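Ferritin heavy chain (Trichoplusia ni, PDB 1Z6O) oxidises ferrous iron and, together with light chains in a secreted 24-subunit shell, stores it as ferric hydroxide. Local coordinates at residues 34-46 with 102-116. Numbering follows the deposited sequence.
Sequences GASLQYLAMGAHF and WKGGVEALEHALSME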
ATOM      1  N   GLY M  34      15.104 -51.133 -12.476  1.00 18.93           N
ATOM      2  CA  GLY M  34      16.085 -51.854 -11.673  1.00 18.61           C
ATOM      3  C   GLY M  34      16.994 -50.875 -10.933  1.00 21.33           C
ATOM      4  O   GLY M  34      17.347 -51.092  -9.772  1.00 20.19           O
ATOM      5  N   ALA M  35      17.390 -49.795 -11.599  1.00 18.20           N
ATOM      6  CA  ALA M  35      18.235 -48.799 -10.952  1.00 19.81           C
ATOM      7  C   ALA M  35      17.461 -48.129  -9.810  1.00 19.01           C
ATOM      8  O   ALA M  35      18.037 -47.892  -8.747  1.00 19.09           O
ATOM      9  CB  ALA M  35      18.709 -47.744 -11.969  1.00 17.31           C
ATOM     10  N   SER M  36      16.166 -47.840 -10.000  1.00 17.17           N
ATOM     11  CA  SER M  36      15.405 -47.205  -8.920  1.00 17.78           C
ATOM     12  C   SER M  36      15.381 -48.106  -7.692  1.00 19.27           C
ATOM     13  O   SER M  36      15.504 -47.618  -6.571  1.00 17.28           O
ATOM     14  CB  SER M  36      13.948 -46.849  -9.324  1.00 16.97           C
ATOM     15  OG  SER M  36      13.077 -47.983  -9.355  1.00 27.35           O
ATOM     16  N   LEU M  37      15.246 -49.414  -7.898  1.00 16.13           N
ATOM     17  CA  LEU M  37      15.207 -50.350  -6.770  1.00 17.70           C
ATOM     18  C   LEU M  37      16.557 -50.450  -6.067  1.00 17.84           C
ATOM     19  O   LEU M  37      16.615 -50.580  -4.843  1.00 17.89           O
ATOM     20  CB  LEU M  37      14.774 -51.745  -7.241  1.00 19.15           C
ATOM     21  CG  LEU M  37      13.450 -51.770  -8.023  1.00 27.89           C
ATOM     22  CD1 LEU M  37      13.111 -53.193  -8.445  1.00 25.71           C
ATOM     23  CD2 LEU M  37      12.347 -51.210  -7.166  1.00 23.42           C
ATOM     24  N   GLN M  38      17.643 -50.394  -6.830  1.00 15.34           N
ATOM     25  CA  GLN M  38      18.964 -50.479  -6.213  1.00 16.76           C
ATOM     26  C   GLN M  38      19.234 -49.209  -5.386  1.00 21.28           C
ATOM     27  O   GLN M  38      19.849 -49.278  -4.322  1.00 16.50           O
ATOM     28  CB  GLN M  38      20.054 -50.687  -7.282  1.00 16.24           C
ATOM     29  CG  GLN M  38      21.465 -50.813  -6.692  1.00 21.41           C
ATOM     30  CD  GLN M  38      21.599 -52.009  -5.755  1.00 24.44           C
ATOM     31  OE1 GLN M  38      21.867 -53.123  -6.191  1.00 23.43           O
ATOM     32  NE2 GLN M  38      21.386 -51.780  -4.460  1.00 18.22           N
ATOM     33  N   TYR M  39      18.780 -48.049  -5.871  1.00 18.31           N
ATOM     34  CA  TYR M  39      18.953 -46.805  -5.111  1.00 17.18           C
ATOM     35  C   TYR M  39      18.094 -46.834  -3.845  1.00 15.34           C
ATOM     36  O   TYR M  39      18.498 -46.289  -2.815  1.00 16.32           O
ATOM     37  CB  TYR M  39      18.589 -45.580  -5.964  1.00 14.02           C
ATOM     38  CG  TYR M  39      19.708 -45.140  -6.882  1.00 19.38           C
ATOM     39  CD1 TYR M  39      19.479 -44.896  -8.238  1.00 16.73           C
ATOM     40  CD2 TYR M  39      20.990 -44.905  -6.375  1.00 21.79           C
ATOM     41  CE1 TYR M  39      20.508 -44.416  -9.077  1.00 18.13           C
ATOM     42  CE2 TYR M  39      22.017 -44.425  -7.194  1.00 23.16           C
ATOM     43  CZ  TYR M  39      21.771 -44.182  -8.537  1.00 27.71           C
ATOM     44  OH  TYR M  39      22.790 -43.678  -9.316  1.00 26.50           O
ATOM     45  N   LEU M  40      16.909 -47.446  -3.905  1.00 15.11           N
ATOM     46  CA  LEU M  40      16.076 -47.536  -2.695  1.00 16.87           C
ATOM     47  C   LEU M  40      16.837 -48.304  -1.620  1.00 16.97           C
ATOM     48  O   LEU M  40      16.763 -47.971  -0.440  1.00 17.09           O
ATOM     49  CB  LEU M  40      14.760 -48.293  -2.944  1.00 17.86           C
ATOM     50  CG  LEU M  40      13.547 -47.586  -3.541  1.00 28.39           C
ATOM     51  CD1 LEU M  40      12.364 -48.582  -3.584  1.00 22.92           C
ATOM     52  CD2 LEU M  40      13.186 -46.361  -2.683  1.00 22.75           C
ATOM     53  N   ALA M  41      17.540 -49.360  -2.023  1.00 16.44           N
ATOM     54  CA  ALA M  41      18.297 -50.157  -1.058  1.00 16.96           C
ATOM     55  C   ALA M  41      19.448 -49.341  -0.460  1.00 16.87           C
ATOM     56  O   ALA M  41      19.797 -49.527   0.708  1.00 16.00           O
ATOM     57  CB  ALA M  41      18.828 -51.443  -1.725  1.00 17.26           C
ATOM     58  N   MET M  42      20.049 -48.448  -1.248  1.00 14.89           N
ATOM     59  CA  MET M  42      21.118 -47.602  -0.714  1.00 17.22           C
ATOM     60  C   MET M  42      20.518 -46.625   0.290  1.00 15.99           C
ATOM     61  O   MET M  42      21.090 -46.384   1.353  1.00 17.43           O
ATOM     62  CB  MET M  42      21.813 -46.809  -1.826  1.00 16.17           C
ATOM     63  CG  MET M  42      22.649 -47.658  -2.765  1.00 22.77           C
ATOM     64  SD  MET M  42      23.608 -46.574  -3.892  1.00 26.22           S
ATOM     65  CE  MET M  42      24.500 -47.813  -4.865  1.00 26.37           C
ATOM     66  N   GLY M  43      19.369 -46.049  -0.051  1.00 15.08           N
ATOM     67  CA  GLY M  43      18.719 -45.128   0.876  1.00 14.78           C
ATOM     68  C   GLY M  43      18.404 -45.836   2.190  1.00 18.18           C
ATOM     69  O   GLY M  43      18.609 -45.292   3.281  1.00 15.87           O
ATOM     70  N   ALA M  44      17.901 -47.063   2.091  1.00 14.81           N
ATOM     71  CA  ALA M  44      17.566 -47.850   3.281  1.00 15.81           C
ATOM     72  C   ALA M  44      18.813 -48.111   4.138  1.00 17.96           C
ATOM     73  O   ALA M  44      18.767 -48.018   5.364  1.00 16.74           O
ATOM     74  CB  ALA M  44      16.942 -49.193   2.859  1.00 15.29           C
ATOM     75  N   HIS M  45      19.924 -48.451   3.492  1.00 14.98           N
ATOM     76  CA  HIS M  45      21.159 -48.729   4.229  1.00 16.08           C
ATOM     77  C   HIS M  45      21.646 -47.521   5.028  1.00 18.72           C
ATOM     78  O   HIS M  45      21.968 -47.639   6.210  1.00 15.99           O
ATOM     79  CB  HIS M  45      22.273 -49.168   3.264  1.00 16.73           C
ATOM     80  CG  HIS M  45      23.613 -49.310   3.924  1.00 19.19           C
ATOM     81  ND1 HIS M  45      23.982 -50.439   4.626  1.00 17.80           N
ATOM     82  CD2 HIS M  45      24.651 -48.444   4.028  1.00 17.76           C
ATOM     83  CE1 HIS M  45      25.191 -50.264   5.134  1.00 19.85           C
ATOM     84  NE2 HIS M  45      25.620 -49.062   4.786  1.00 19.66           N
ATOM     85  N   PHE M  46      21.708 -46.355   4.395  1.00 14.46           N
ATOM     86  CA  PHE M  46      22.197 -45.185   5.112  1.00 16.14           C
ATOM     87  C   PHE M  46      21.215 -44.612   6.122  1.00 17.06           C
ATOM     88  O   PHE M  46      21.578 -43.744   6.916  1.00 17.00           O
ATOM     89  CB  PHE M  46      22.693 -44.119   4.118  1.00 15.46           C
ATOM     90  CG  PHE M  46      23.953 -44.542   3.395  1.00 17.62           C
ATOM     91  CD1 PHE M  46      23.890 -45.076   2.111  1.00 15.80           C
ATOM     92  CD2 PHE M  46      25.187 -44.509   4.054  1.00 16.19           C
ATOM     93  CE1 PHE M  46      25.042 -45.585   1.486  1.00 18.10           C
ATOM     94  CE2 PHE M  46      26.351 -45.014   3.445  1.00 16.99           C
ATOM     95  CZ  PHE M  46      26.277 -45.552   2.160  1.00 18.82           C
ATOM     96  N   TRP M 102      26.802 -51.518   2.002  1.00 17.66           N
ATOM     97  CA  TRP M 102      28.019 -50.866   1.506  1.00 19.60           C
ATOM     98  C   TRP M 102      28.888 -50.551   2.724  1.00 21.55           C
ATOM     99  O   TRP M 102      28.370 -50.240   3.795  1.00 20.88           O
ATOM    100  CB  TRP M 102      27.667 -49.558   0.759  1.00 18.24           C
ATOM    101  CG  TRP M 102      26.894 -49.817  -0.518  1.00 18.24           C
ATOM    102  CD1 TRP M 102      27.411 -49.968  -1.781  1.00 18.49           C
ATOM    103  CD2 TRP M 102      25.498 -50.129  -0.617  1.00 16.15           C
ATOM    104  NE1 TRP M 102      26.419 -50.368  -2.654  1.00 18.45           N
ATOM    105  CE2 TRP M 102      25.239 -50.477  -1.962  1.00 16.48           C
ATOM    106  CE3 TRP M 102      24.440 -50.158   0.309  1.00 16.75           C
ATOM    107  CZ2 TRP M 102      23.966 -50.855  -2.407  1.00 16.52           C
ATOM    108  CZ3 TRP M 102      23.168 -50.535  -0.134  1.00 17.75           C
ATOM    109  CH2 TRP M 102      22.946 -50.879  -1.480  1.00 17.97           C
ATOM    110  N   LYS M 103      30.205 -50.622   2.571  1.00 19.23           N
ATOM    111  CA  LYS M 103      31.096 -50.348   3.699  1.00 26.83           C
ATOM    112  C   LYS M 103      31.006 -48.905   4.187  1.00 29.12           C
ATOM    113  O   LYS M 103      31.083 -48.642   5.384  1.00 35.39           O
ATOM    114  CB  LYS M 103      32.542 -50.675   3.327  1.00 36.61           C
ATOM    115  CG  LYS M 103      32.766 -52.154   3.055  1.00 60.55           C
ATOM    116  CD  LYS M 103      34.216 -52.444   2.682  1.00 75.94           C
ATOM    117  CE  LYS M 103      34.406 -53.901   2.280  1.00 81.18           C
ATOM    118  NZ  LYS M 103      35.819 -54.196   1.900  1.00 87.84           N
ATOM    119  N   GLY M 104      30.836 -47.972   3.264  1.00 24.48           N
ATOM    120  CA  GLY M 104      30.734 -46.575   3.649  1.00 21.31           C
ATOM    121  C   GLY M 104      30.245 -45.749   2.476  1.00 21.08           C
ATOM    122  O   GLY M 104      29.880 -46.307   1.434  1.00 18.38           O
ATOM    123  N   GLY M 105      30.236 -44.431   2.642  1.00 18.47           N
ATOM    124  CA  GLY M 105      29.781 -43.544   1.585  1.00 18.52           C
ATOM    125  C   GLY M 105      30.583 -43.674   0.300  1.00 19.54           C
ATOM    126  O   GLY M 105      30.013 -43.632  -0.787  1.00 18.49           O
ATOM    127  N   VAL M 106      31.903 -43.825   0.399  1.00 17.88           N
ATOM    128  CA  VAL M 106      32.703 -43.962  -0.820  1.00 19.59           C
ATOM    129  C   VAL M 106      32.279 -45.188  -1.641  1.00 19.40           C
ATOM    130  O   VAL M 106      32.093 -45.085  -2.851  1.00 18.14           O
ATOM    131  CB  VAL M 106      34.222 -44.071  -0.515  1.00 23.07           C
ATOM    132  CG1 VAL M 106      34.995 -44.434  -1.801  1.00 20.79           C
ATOM    133  CG2 VAL M 106      34.738 -42.738   0.018  1.00 22.33           C
ATOM    134  N   GLU M 107      32.123 -46.344  -1.000  1.00 16.50           N
ATOM    135  CA  GLU M 107      31.716 -47.539  -1.745  1.00 19.04           C
ATOM    136  C   GLU M 107      30.371 -47.332  -2.425  1.00 18.09           C
ATOM    137  O   GLU M 107      30.166 -47.782  -3.555  1.00 16.70           O
ATOM    138  CB  GLU M 107      31.598 -48.776  -0.837  1.00 20.70           C
ATOM    139  CG  GLU M 107      32.909 -49.449  -0.476  1.00 34.12           C
ATOM    140  CD  GLU M 107      32.739 -50.952  -0.150  1.00 57.47           C
ATOM    141  OE1 GLU M 107      31.594 -51.427   0.123  1.00 39.13           O
ATOM    142  OE2 GLU M 107      33.770 -51.665  -0.165  1.00 61.96           O
ATOM    143  N   ALA M 108      29.442 -46.670  -1.739  1.00 15.71           N
ATOM    144  CA  ALA M 108      28.125 -46.436  -2.338  1.00 17.01           C
ATOM    145  C   ALA M 108      28.221 -45.464  -3.510  1.00 16.18           C
ATOM    146  O   ALA M 108      27.574 -45.666  -4.540  1.00 17.00           O
ATOM    147  CB  ALA M 108      27.139 -45.907  -1.281  1.00 16.63           C
ATOM    148  N   LEU M 109      29.011 -44.401  -3.365  1.00 15.39           N
ATOM    149  CA  LEU M 109      29.159 -43.440  -4.466  1.00 16.46           C
ATOM    150  C   LEU M 109      29.818 -44.106  -5.678  1.00 16.53           C
ATOM    151  O   LEU M 109      29.431 -43.849  -6.823  1.00 16.50           O
ATOM    152  CB  LEU M 109      29.999 -42.231  -4.024  1.00 15.53           C
ATOM    153  CG  LEU M 109      29.316 -41.276  -3.033  1.00 17.62           C
ATOM    154  CD1 LEU M 109      30.348 -40.299  -2.460  1.00 16.64           C
ATOM    155  CD2 LEU M 109      28.181 -40.514  -3.744  1.00 18.60           C
ATOM    156  N   GLU M 110      30.816 -44.956  -5.435  1.00 16.27           N
ATOM    157  CA  GLU M 110      31.488 -45.639  -6.544  1.00 16.86           C
ATOM    158  C   GLU M 110      30.558 -46.642  -7.207  1.00 17.16           C
ATOM    159  O   GLU M 110      30.605 -46.837  -8.424  1.00 16.98           O
ATOM    160  CB  GLU M 110      32.764 -46.340  -6.051  1.00 17.94           C
ATOM    161  CG  GLU M 110      33.855 -45.340  -5.627  1.00 19.20           C
ATOM    162  CD  GLU M 110      35.181 -46.025  -5.277  1.00 35.71           C
ATOM    163  OE1 GLU M 110      35.163 -47.216  -4.916  1.00 35.63           O
ATOM    164  OE2 GLU M 110      36.240 -45.370  -5.342  1.00 31.51           O
ATOM    165  N   HIS M 111      29.717 -47.290  -6.411  1.00 15.63           N
ATOM    166  CA  HIS M 111      28.758 -48.239  -6.971  1.00 16.56           C
ATOM    167  C   HIS M 111      27.746 -47.432  -7.814  1.00 18.54           C
ATOM    168  O   HIS M 111      27.405 -47.824  -8.929  1.00 17.49           O
ATOM    169  CB  HIS M 111      28.025 -48.990  -5.843  1.00 17.59           C
ATOM    170  CG  HIS M 111      27.039 -50.009  -6.336  1.00 22.10           C
ATOM    171  ND1 HIS M 111      26.161 -50.661  -5.499  1.00 27.08           N
ATOM    172  CD2 HIS M 111      26.787 -50.479  -7.581  1.00 30.17           C
ATOM    173  CE1 HIS M 111      25.409 -51.487  -6.205  1.00 25.08           C
ATOM    174  NE2 HIS M 111      25.768 -51.396  -7.471  1.00 24.92           N
ATOM    175  N   ALA M 112      27.265 -46.304  -7.287  1.00 15.22           N
ATOM    176  CA  ALA M 112      26.318 -45.476  -8.049  1.00 16.41           C
ATOM    177  C   ALA M 112      26.956 -45.010  -9.368  1.00 18.02           C
ATOM    178  O   ALA M 112      26.311 -45.016 -10.419  1.00 17.05           O
ATOM    179  CB  ALA M 112      25.890 -44.252  -7.229  1.00 15.49           C
ATOM    180  N   LEU M 113      28.215 -44.594  -9.309  1.00 16.33           N
ATOM    181  CA  LEU M 113      28.909 -44.137 -10.519  1.00 17.05           C
ATOM    182  C   LEU M 113      28.958 -45.269 -11.557  1.00 19.60           C
ATOM    183  O   LEU M 113      28.727 -45.052 -12.744  1.00 17.67           O
ATOM    184  CB  LEU M 113      30.335 -43.678 -10.173  1.00 16.25           C
ATOM    185  CG  LEU M 113      31.258 -43.242 -11.325  1.00 18.62           C
ATOM    186  CD1 LEU M 113      30.596 -42.121 -12.148  1.00 17.60           C
ATOM    187  CD2 LEU M 113      32.598 -42.757 -10.732  1.00 16.90           C
ATOM    188  N   SER M 114      29.252 -46.479 -11.099  1.00 17.53           N
ATOM    189  CA  SER M 114      29.310 -47.640 -11.985  1.00 20.84           C
ATOM    190  C   SER M 114      27.921 -47.972 -12.564  1.00 20.25           C
ATOM    191  O   SER M 114      27.798 -48.345 -13.731  1.00 19.72           O
ATOM    192  CB  SER M 114      29.877 -48.840 -11.208  1.00 25.32           C
ATOM    193  OG  SER M 114      29.767 -50.020 -11.970  1.00 42.85           O
ATOM    194  N   MET M 115      26.876 -47.845 -11.748  1.00 19.09           N
ATOM    195  CA  MET M 115      25.509 -48.090 -12.223  1.00 21.01           C
ATOM    196  C   MET M 115      25.167 -47.055 -13.306  1.00 20.50           C
ATOM    197  O   MET M 115      24.585 -47.390 -14.336  1.00 20.90           O
ATOM    198  CB  MET M 115      24.480 -47.920 -11.087  1.00 21.06           C
ATOM    199  CG  MET M 115      24.561 -48.926  -9.946  1.00 34.25           C
ATOM    200  SD  MET M 115      23.502 -48.383  -8.533  1.00 34.06           S
ATOM    201  CE  MET M 115      21.917 -48.097  -9.434  1.00 24.11           C
ATOM    202  N   GLU M 116      25.503 -45.790 -13.061  1.00 17.31           N
ATOM    203  CA  GLU M 116      25.202 -44.736 -14.036  1.00 16.84           C
ATOM    204  C   GLU M 116      25.983 -44.965 -15.327  1.00 20.08           C
ATOM    205  O   GLU M 116      25.460 -44.782 -16.422  1.00 19.21           O
ATOM    206  CB  GLU M 116      25.530 -43.349 -13.463  1.00 17.23           C
ATOM    207  CG  GLU M 116      24.601 -42.920 -12.316  1.00 24.10           C
ATOM    208  CD  GLU M 116      23.113 -42.997 -12.688  1.00 38.09           C
ATOM    209  OE1 GLU M 116      22.766 -42.741 -13.861  1.00 31.36           O
ATOM    210  OE2 GLU M 116      22.281 -43.304 -11.801  1.00 32.77           O
TER
HETATM  211  O   HOH W   1      23.553 -53.551  -8.389  1.00 54.41           O
HETATM  212  O   HOH W   2      28.018 -47.773   5.643  1.00 26.37           O
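Trp-102 lies across the groove between helix 34-46 and helix 105-116, and the side chains of Met-42 and His-45 meet its indole in different ways, a compact example of how one flat ring can be fixed by face, edge and hydrogen bond together. Met-42 runs at about a right angle to it, with CG over one face, 3.7 Å from the centroid of the six-membered ring. His-45 instead turns its own face to the indole edge, an offset edge-to-face pair with planes at 74°. In the indole plane, Trp-102 NE1 donates to His-111 ND1 at 2.9 Å, with an N-H...acceptor angle of 160°, which helps fix the rotation of both rings. With an alanine in place of Trp-102, a gap is likely to open against Met-42 CG and His-111 ND1 would probably lose its donor.

Extended beyond CG, Met-42 pushes its methyl among Ala-108, His-111, Ala-112 and Met-115, a knob in a hole. Met-115 is the reciprocal knob, among Ala-35, Gln-38, Tyr-39 and Met-42; bent at chi3 (52°), it places CE over the Tyr-39 ring, 4.0 Å from the centroid. At that ring's edge, Tyr-39 OH donates to Glu-116 OE2 at 2.6 Å, through the anti lone pair, with ring and carboxylate nearly coplanar. Glu-116, an inferred iron ligand, lies close to Glu-67, and its OE1 is held by Gln-153.

The axes of 34-46 and 105-116 run antiparallel, 11.6 Å apart at closest approach, within the four-helix bundle of ferritin. Tyr-39 also packs on helix 54-80, Ala-112 and Glu-116 on helix 139-168, while Leu-37 and Leu-40 face a ferritin light chain.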